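Local coordinates for protein peptidyl tryptophan dihydroxylase (Pseudomonas putida, PDB 7CTQ) that acts as an FAD-dependent monooxygenase that dihydroxylates a peptidyl tryptophan, a step needed for biogenesis of the tryptophylquinone cofactor of quinohemoprotein amine dehydrogenase, at residues G192-Q197 against E227-R232; P172-E177 against W183-R188. One frame throughout, in Å; residues are numbered along the deposited sequence. Where two conformers were deposited one is given.

Contact 2 zips up the hairpin of strands 173-179 and 182-188, and contact 1 picks up the very next strand, 193-201, where it meets the chain leaving helix 223-228. The two centres are 9 Å apart. Strands 182-188 and 193-201 are antiparallel neighbours in one mixed sheet, probably joined by backbone hydrogen bonds: Q197 O lies 2.8 Å from W185 N, and Y195 N lies 2.9 Å from A187 O. One face of this sheet turns to the flavin: Q197 belongs to the FAD pocket, and the nearest atoms of the W185 side chain and the cofactor are about 5 Å apart. C194, M186 and R188 lie on the other face, where F229 packs.

Contact 1: residues G192-Q197 against E227-R232; sequences GRCYWQ and ELFDAR. With FAD (flavin-adenine dinucleotide), chain C.
C194 brings its sulfur up to the rim of the F229 ring, with SG 3.5 Å from CD1 of the phenylalanine. This is a Cys sulfur-aromatic contact of the edge kind: SG lies near the ring plane, 4.6 Å from the F229 centroid and 75° off the ring normal, so the sulfur meets ring C-H groups and not the face. C194 CB comes in behind it, 3.7 Å from F229 CE1. Farther round the rim, F229 CZ reaches the backbone carbonyl of Y195, 3.8 Å from its O, from an oblique direction. On the cysteine, CB already points at the phenylalanine; with SG anti to the carbonyl carbon (chi1 -64°), the sulfur turns back to the G192 side and lies along the CD1-CE1 edge.

C194 belongs to strand 193-201, whose alternation divides the work: C194 and W196 point to the F229 side, Y195 points away, and Q197 runs on to the flavin. Its OE1 is 3.5 Å from FAD C6, beside the benzenoid end of the isoalloxazine, and 3.6 Å from the methyl C7M of FAD. NE2 of Q197 is hydrogen-bonded to a hexane-1,6-diol, probably from the crystallisation liquor.

F229 follows directly on helix 223-228 and is the first residue there to leave helical backbone angles. L228 CB lies 3.8 Å above one face of the F229 ring, offset toward the rim. The W165 ring meets the F229 ring with planes at about 55°, and the side chains of R188 and M186 also touch the phenylalanine.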
loop_
_atom_site.group_PDB
_atom_site.type_symbol
_atom_site.label_atom_id
_atom_site.label_comp_id
_atom_site.label_asym_id
_atom_site.label_seq_id
_atom_site.Cartn_x
_atom_site.Cartn_y
_atom_site.Cartn_z
ATOM N N GLY A 192 -13.862 24.500 4.902
ATOM C CA GLY A 192 -15.200 24.077 5.248
ATOM C C GLY A 192 -15.673 22.782 4.621
ATOM O O GLY A 192 -16.776 22.327 4.952
ATOM N N ARG A 193 -14.898 22.180 3.720
ATOM C CA ARG A 193 -15.270 20.879 3.173
ATOM C C ARG A 193 -15.277 19.827 4.274
ATOM O O ARG A 193 -14.391 19.794 5.130
ATOM C CB ARG A 193 -14.312 20.469 2.052
ATOM C CG ARG A 193 -14.617 21.137 0.711
ATOM C CD ARG A 193 -13.712 20.625 -0.403
ATOM N NE ARG A 193 -12.301 20.881 -0.133
ATOM C CZ ARG A 193 -11.338 20.781 -1.044
ATOM N NH1 ARG A 193 -11.634 20.432 -2.290
ATOM N NH2 ARG A 193 -10.079 21.031 -0.712
ATOM N N CYS A 194 -16.302 18.981 4.267
ATOM C CA CYS A 194 -16.511 18.008 5.328
ATOM C C CYS A 194 -16.576 16.604 4.748
ATOM O O CYS A 194 -17.022 16.393 3.613
ATOM C CB CYS A 194 -17.784 18.299 6.109
ATOM S SG CYS A 194 -17.721 19.856 6.985
ATOM N N TYR A 195 -16.150 15.648 5.573
ATOM C CA TYR A 195 -15.905 14.267 5.183
ATOM C C TYR A 195 -16.321 13.366 6.336
ATOM O O TYR A 195 -15.975 13.634 7.490
ATOM C CB TYR A 195 -14.416 14.073 4.847
ATOM C CG TYR A 195 -14.010 12.701 4.339
ATOM C CD1 TYR A 195 -13.720 12.497 2.993
ATOM C CD2 TYR A 195 -13.877 11.625 5.206
ATOM C CE1 TYR A 195 -13.325 11.249 2.523
ATOM C CE2 TYR A 195 -13.491 10.375 4.743
ATOM C CZ TYR A 195 -13.224 10.192 3.403
ATOM O OH TYR A 195 -12.844 8.953 2.945
ATOM N N TRP A 196 -17.079 12.315 6.036
ATOM C CA TRP A 196 -17.385 11.307 7.046
ATOM C C TRP A 196 -17.475 9.960 6.351
ATOM O O TRP A 196 -18.159 9.823 5.329
ATOM C CB TRP A 196 -18.686 11.625 7.784
ATOM C CG TRP A 196 -19.149 10.606 8.804
ATOM C CD1 TRP A 196 -18.870 10.597 10.141
ATOM C CD2 TRP A 196 -20.016 9.489 8.568
ATOM N NE1 TRP A 196 -19.503 9.533 10.752
ATOM C CE2 TRP A 196 -20.217 8.844 9.804
ATOM C CE3 TRP A 196 -20.643 8.974 7.427
ATOM C CZ2 TRP A 196 -21.013 7.710 9.931
ATOM C CZ3 TRP A 196 -21.430 7.844 7.557
ATOM C CH2 TRP A 196 -21.609 7.230 8.792
ATOM N N GLN A 197 -16.780 8.974 6.907
ATOM C CA GLN A 197 -16.624 7.682 6.252
ATOM C C GLN A 197 -16.689 6.600 7.313
ATOM O O GLN A 197 -15.901 6.603 8.263
ATOM C CB GLN A 197 -15.311 7.629 5.470
ATOM C CG GLN A 197 -14.623 6.286 5.426
ATOM C CD GLN A 197 -13.135 6.438 5.205
ATOM O OE1 GLN A 197 -12.698 6.990 4.184
ATOM N NE2 GLN A 197 -12.343 5.977 6.175
ATOM N N GLU A 227 -20.261 17.705 17.670
ATOM C CA GLU A 227 -19.210 18.614 18.114
ATOM C C GLU A 227 -18.426 19.171 16.937
ATOM O O GLU A 227 -18.281 20.389 16.790
ATOM C CB GLU A 227 -18.273 17.889 19.079
ATOM C CG GLU A 227 -17.297 18.807 19.799
ATOM C CD GLU A 227 -16.790 18.226 21.108
ATOM O OE1 GLU A 227 -16.479 19.013 22.032
ATOM O OE2 GLU A 227 -16.693 16.982 21.211
ATOM N N LEU A 228 -17.926 18.286 16.073
ATOM C CA LEU A 228 -17.003 18.700 15.022
ATOM C C LEU A 228 -17.675 19.517 13.927
ATOM O O LEU A 228 -17.026 20.374 13.313
ATOM C CB LEU A 228 -16.337 17.473 14.399
ATOM C CG LEU A 228 -14.894 17.248 14.842
ATOM C CD1 LEU A 228 -14.876 16.725 16.270
ATOM C CD2 LEU A 228 -14.171 16.303 13.893
ATOM N N PHE A 229 -18.949 19.257 13.639
ATOM C CA PHE A 229 -19.620 19.860 12.493
ATOM C C PHE A 229 -20.802 20.686 12.976
ATOM O O PHE A 229 -21.709 20.162 13.634
ATOM C CB PHE A 229 -20.087 18.793 11.500
ATOM C CG PHE A 229 -18.997 17.869 11.038
ATOM C CD1 PHE A 229 -18.134 18.250 10.025
ATOM C CD2 PHE A 229 -18.846 16.619 11.610
ATOM C CE1 PHE A 229 -17.128 17.396 9.589
ATOM C CE2 PHE A 229 -17.843 15.756 11.187
ATOM C CZ PHE A 229 -16.984 16.146 10.170
ATOM N N ASP A 230 -20.801 21.973 12.634
ATOM C CA ASP A 230 -21.955 22.812 12.932
ATOM C C ASP A 230 -23.098 22.504 11.971
ATOM O O ASP A 230 -24.192 22.113 12.392
ATOM C CB ASP A 230 -21.554 24.290 12.873
ATOM C CG ASP A 230 -20.221 24.559 13.559
ATOM O OD1 ASP A 230 -19.962 23.956 14.624
ATOM O OD2 ASP A 230 -19.425 25.361 13.028
ATOM N N ALA A 231 -22.853 22.660 10.672
ATOM C CA ALA A 231 -23.784 22.218 9.643
ATOM C C ALA A 231 -23.450 20.788 9.242
ATOM O O ALA A 231 -22.303 20.494 8.893
ATOM C CB ALA A 231 -23.710 23.127 8.419
ATOM N N ARG A 232 -24.454 19.906 9.274
ATOM C CA ARG A 232 -24.247 18.505 8.955
ATOM C C ARG A 232 -24.785 18.085 7.591
ATOM O O ARG A 232 -24.354 17.046 7.071
ATOM C CB ARG A 232 -24.869 17.628 10.049
ATOM C CG ARG A 232 -24.158 17.746 11.399
ATOM C CD ARG A 232 -24.938 17.028 12.479
ATOM N NE ARG A 232 -26.149 17.764 12.834
ATOM C CZ ARG A 232 -27.093 17.313 13.654
ATOM N NH1 ARG A 232 -26.983 16.111 14.202
ATOM N NH2 ARG A 232 -28.158 18.068 13.920
HETATM P PA FAD C . -4.905 5.491 -6.608
HETATM O O1A FAD C . -4.400 6.477 -5.629
HETATM O O2A FAD C . -6.373 5.143 -6.410
HETATM O O5B FAD C . -4.551 5.983 -8.047
HETATM C C5B FAD C . -5.234 5.471 -9.207
HETATM C C4B FAD C . -5.254 6.585 -10.220
HETATM O O4B FAD C . -5.717 6.065 -11.487
HETATM C C3B FAD C . -6.157 7.776 -9.883
HETATM O O3B FAD C . -5.531 8.995 -10.277
HETATM C C2B FAD C . -7.433 7.477 -10.681
HETATM O O2B FAD C . -8.140 8.652 -11.077
HETATM C C1B FAD C . -6.841 6.802 -11.918
HETATM N N9A FAD C . -7.722 5.922 -12.673
HETATM C C8A FAD C . -8.670 5.051 -12.215
HETATM N N7A FAD C . -9.297 4.383 -13.152
HETATM C C5A FAD C . -8.740 4.879 -14.317
HETATM C C6A FAD C . -8.979 4.605 -15.679
HETATM N N6A FAD C . -9.880 3.725 -16.114
HETATM N N1A FAD C . -8.240 5.272 -16.604
HETATM C C2A FAD C . -7.333 6.157 -16.180
HETATM N N3A FAD C . -7.029 6.494 -14.921
HETATM C C4A FAD C . -7.765 5.818 -14.034
HETATM N N1 FAD C . -4.580 5.907 2.610
HETATM C C2 FAD C . -3.986 6.757 3.502
HETATM O O2 FAD C . -2.774 6.974 3.483
HETATM N N3 FAD C . -4.755 7.404 4.448
HETATM C C4 FAD C . -6.121 7.287 4.601
HETATM O O4 FAD C . -6.702 7.927 5.476
HETATM C C4X FAD C . -6.745 6.383 3.654
HETATM N N5 FAD C . -8.037 6.208 3.733
HETATM C C5X FAD C . -8.634 5.344 2.829
HETATM C C6 FAD C . -10.012 5.138 2.904
HETATM C C7 FAD C . -10.656 4.268 2.031
HETATM C C7M FAD C . -12.145 4.073 2.138
HETATM C C8 FAD C . -9.907 3.582 1.061
HETATM C C8M FAD C . -10.574 2.640 0.093
HETATM C C9 FAD C . -8.534 3.787 0.980
HETATM C C9A FAD C . -7.894 4.654 1.857
HETATM N N10 FAD C . -6.505 4.886 1.794
HETATM C C10 FAD C . -5.891 5.736 2.693
HETATM C "C1'" FAD C . -5.678 4.159 0.830
HETATM C "C2'" FAD C . -5.213 4.994 -0.352
HETATM O "O2'" FAD C . -6.304 5.679 -0.967
HETATM C "C3'" FAD C . -4.556 4.058 -1.364
HETATM O "O3'" FAD C . -3.658 3.215 -0.651
HETATM C "C4'" FAD C . -3.778 4.735 -2.488
HETATM O "O4'" FAD C . -4.483 5.871 -2.997
HETATM C "C5'" FAD C . -3.486 3.758 -3.603
HETATM O "O5'" FAD C . -2.591 4.381 -4.534
HETATM P P FAD C . -2.583 3.970 -6.037
HETATM O O1P FAD C . -2.239 2.474 -6.089
HETATM O O2P FAD C . -1.715 4.885 -6.830
HETATM O O3P FAD C . -4.103 4.128 -6.466
#

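Contact 2: residues P172-E177 against W183-R188; sequences PASAVE and WAWMAR
A beta hairpin, strands 173-179 and 182-188, makes this contact; the segments 173-177 and 183-188 run antiparallel at 172°, with their axes 4.6 Å apart at the closest. The hydrogen-bonded pairs are A173 with R188, A175 with M186 and E177 with A184, each closed by two backbone bonds; the A175 N to M186 O bond is 2.8 Å. Between them sit the non-hydrogen-bonded pairs S174 with A187 and V176 with W185. Every second side chain therefore shares a face. On one, S174, V176, W185 and A187 look toward the flavin side of the sheet; on the other, A175, E177, M186 and R188 lie toward helix 223-228 and F229.

W185 does most on the first face. With CG anti to the backbone N (chi1 157°), its indole swings across the opposite strand: V176 CG2 meets the ring edge in plane, 3.6 Å from CE3, while CH2 reaches S174 CB at 3.4 Å, obliquely. A leucine in its place would probably fall short of both, opening a gap beside S174 CB and leaving V176 CG2 without the indole edge it packs on. S174 OG, beside that ring, is hydrogen-bonded to T71 O on strand 67-76.

On the other face, A175 CB packs on M186 CG at 3.8 Å. M186, bent at chi3, carries its CE to 3.7 Å from E177 OE2, the oxygen that accepts a hydrogen bond from S222 OG.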
loop_
_atom_site.group_PDB
_atom_site.type_symbol
_atom_site.label_atom_id
_atom_site.label_comp_id
_atom_site.label_asym_id
_atom_site.label_seq_id
_atom_site.Cartn_x
_atom_site.Cartn_y
_atom_site.Cartn_z
ATOM N N PRO A 172 -10.556 23.738 11.435
ATOM C CA PRO A 172 -10.161 22.399 10.978
ATOM C C PRO A 172 -10.058 21.398 12.120
ATOM O O PRO A 172 -9.680 21.736 13.245
ATOM C CB PRO A 172 -8.792 22.638 10.329
ATOM C CG PRO A 172 -8.246 23.829 11.038
ATOM C CD PRO A 172 -9.420 24.679 11.459
ATOM N N ALA A 173 -10.396 20.146 11.810
ATOM C CA ALA A 173 -10.335 19.060 12.783
ATOM C C ALA A 173 -10.566 17.731 12.068
ATOM O O ALA A 173 -10.956 17.683 10.897
ATOM C CB ALA A 173 -11.357 19.251 13.908
ATOM N N SER A 174 -10.318 16.650 12.798
ATOM C CA SER A 174 -10.624 15.306 12.329
ATOM C C SER A 174 -10.900 14.440 13.549
ATOM O O SER A 174 -10.627 14.836 14.686
ATOM C CB SER A 174 -9.489 14.742 11.472
ATOM O OG SER A 174 -8.322 14.509 12.245
ATOM N N ALA A 175 -11.469 13.255 13.313
ATOM C CA ALA A 175 -11.747 12.356 14.429
ATOM C C ALA A 175 -11.904 10.922 13.943
ATOM O O ALA A 175 -12.204 10.664 12.771
ATOM C CB ALA A 175 -12.997 12.781 15.205
ATOM N N VAL A 176 -11.694 9.996 14.883
ATOM C CA VAL A 176 -11.927 8.563 14.713
ATOM C C VAL A 176 -12.703 8.078 15.927
ATOM O O VAL A 176 -12.346 8.406 17.063
ATOM C CB VAL A 176 -10.616 7.761 14.585
ATOM C CG1 VAL A 176 -10.877 6.399 13.917
ATOM C CG2 VAL A 176 -9.569 8.549 13.833
ATOM N N GLU A 177 -13.766 7.305 15.695
ATOM C CA GLU A 177 -14.482 6.689 16.804
ATOM C C GLU A 177 -14.835 5.252 16.451
ATOM O O GLU A 177 -15.260 4.951 15.328
ATOM C CB GLU A 177 -15.753 7.464 17.208
ATOM C CG GLU A 177 -16.832 7.552 16.145
ATOM C CD GLU A 177 -18.134 8.197 16.647
ATOM O OE1 GLU A 177 -18.462 8.106 17.853
ATOM O OE2 GLU A 177 -18.838 8.798 15.812
ATOM N N TRP A 183 -16.321 1.308 12.433
ATOM C CA TRP A 183 -15.623 2.482 12.924
ATOM C C TRP A 183 -15.793 3.585 11.893
ATOM O O TRP A 183 -16.034 3.331 10.710
ATOM C CB TRP A 183 -14.129 2.196 13.227
ATOM C CG TRP A 183 -13.352 1.706 12.051
ATOM C CD1 TRP A 183 -13.228 0.405 11.620
ATOM C CD2 TRP A 183 -12.583 2.502 11.146
ATOM N NE1 TRP A 183 -12.427 0.354 10.500
ATOM C CE2 TRP A 183 -12.012 1.624 10.194
ATOM C CE3 TRP A 183 -12.303 3.870 11.055
ATOM C CZ2 TRP A 183 -11.202 2.078 9.147
ATOM C CZ3 TRP A 183 -11.486 4.315 10.027
ATOM C CH2 TRP A 183 -10.949 3.423 9.082
ATOM N N ALA A 184 -15.668 4.822 12.357
ATOM C CA ALA A 184 -15.863 5.971 11.487
ATOM C C ALA A 184 -14.648 6.887 11.534
ATOM O O ALA A 184 -14.007 7.042 12.577
ATOM C CB ALA A 184 -17.138 6.755 11.873
ATOM N N TRP A 185 -14.340 7.478 10.387
ATOM C CA TRP A 185 -13.344 8.527 10.260
ATOM C C TRP A 185 -14.030 9.768 9.708
ATOM O O TRP A 185 -14.830 9.672 8.770
ATOM C CB TRP A 185 -12.220 8.092 9.326
ATOM C CG TRP A 185 -11.457 9.206 8.697
ATOM C CD1 TRP A 185 -11.541 9.635 7.402
ATOM C CD2 TRP A 185 -10.465 10.023 9.327
ATOM N NE1 TRP A 185 -10.666 10.672 7.190
ATOM C CE2 TRP A 185 -9.991 10.927 8.354
ATOM C CE3 TRP A 185 -9.931 10.074 10.621
ATOM C CZ2 TRP A 185 -9.008 11.876 8.633
ATOM C CZ3 TRP A 185 -8.958 11.018 10.900
ATOM C CH2 TRP A 185 -8.502 11.903 9.907
ATOM N N MET A 186 -13.713 10.934 10.272
ATOM C CA MET A 186 -14.337 12.173 9.820
ATOM C C MET A 186 -13.335 13.321 9.839
ATOM O O MET A 186 -12.416 13.354 10.662
ATOM C CB MET A 186 -15.559 12.536 10.680
ATOM C CG MET A 186 -15.221 12.751 12.136
ATOM S SD MET A 186 -16.681 12.747 13.176
ATOM C CE MET A 186 -16.791 11.017 13.648
ATOM N N ALA A 187 -13.539 14.275 8.929
ATOM C CA ALA A 187 -12.627 15.402 8.801
ATOM C C ALA A 187 -13.376 16.643 8.333
ATOM O O ALA A 187 -14.367 16.561 7.603
ATOM C CB ALA A 187 -11.489 15.093 7.827
ATOM N N ARG A 188 -12.865 17.799 8.743
ATOM C CA ARG A 188 -13.397 19.087 8.323
ATOM C C ARG A 188 -12.222 19.964 7.918
ATOM O O ARG A 188 -11.371 20.282 8.753
ATOM C CB ARG A 188 -14.205 19.733 9.450
ATOM C CG ARG A 188 -14.867 21.035 9.088
ATOM C CD ARG A 188 -15.307 21.744 10.342
ATOM N NE ARG A 188 -16.111 22.918 10.029
ATOM C CZ ARG A 188 -16.611 23.737 10.944
ATOM N NH1 ARG A 188 -16.382 23.501 12.232
ATOM N NH2 ARG A 188 -17.338 24.788 10.574
#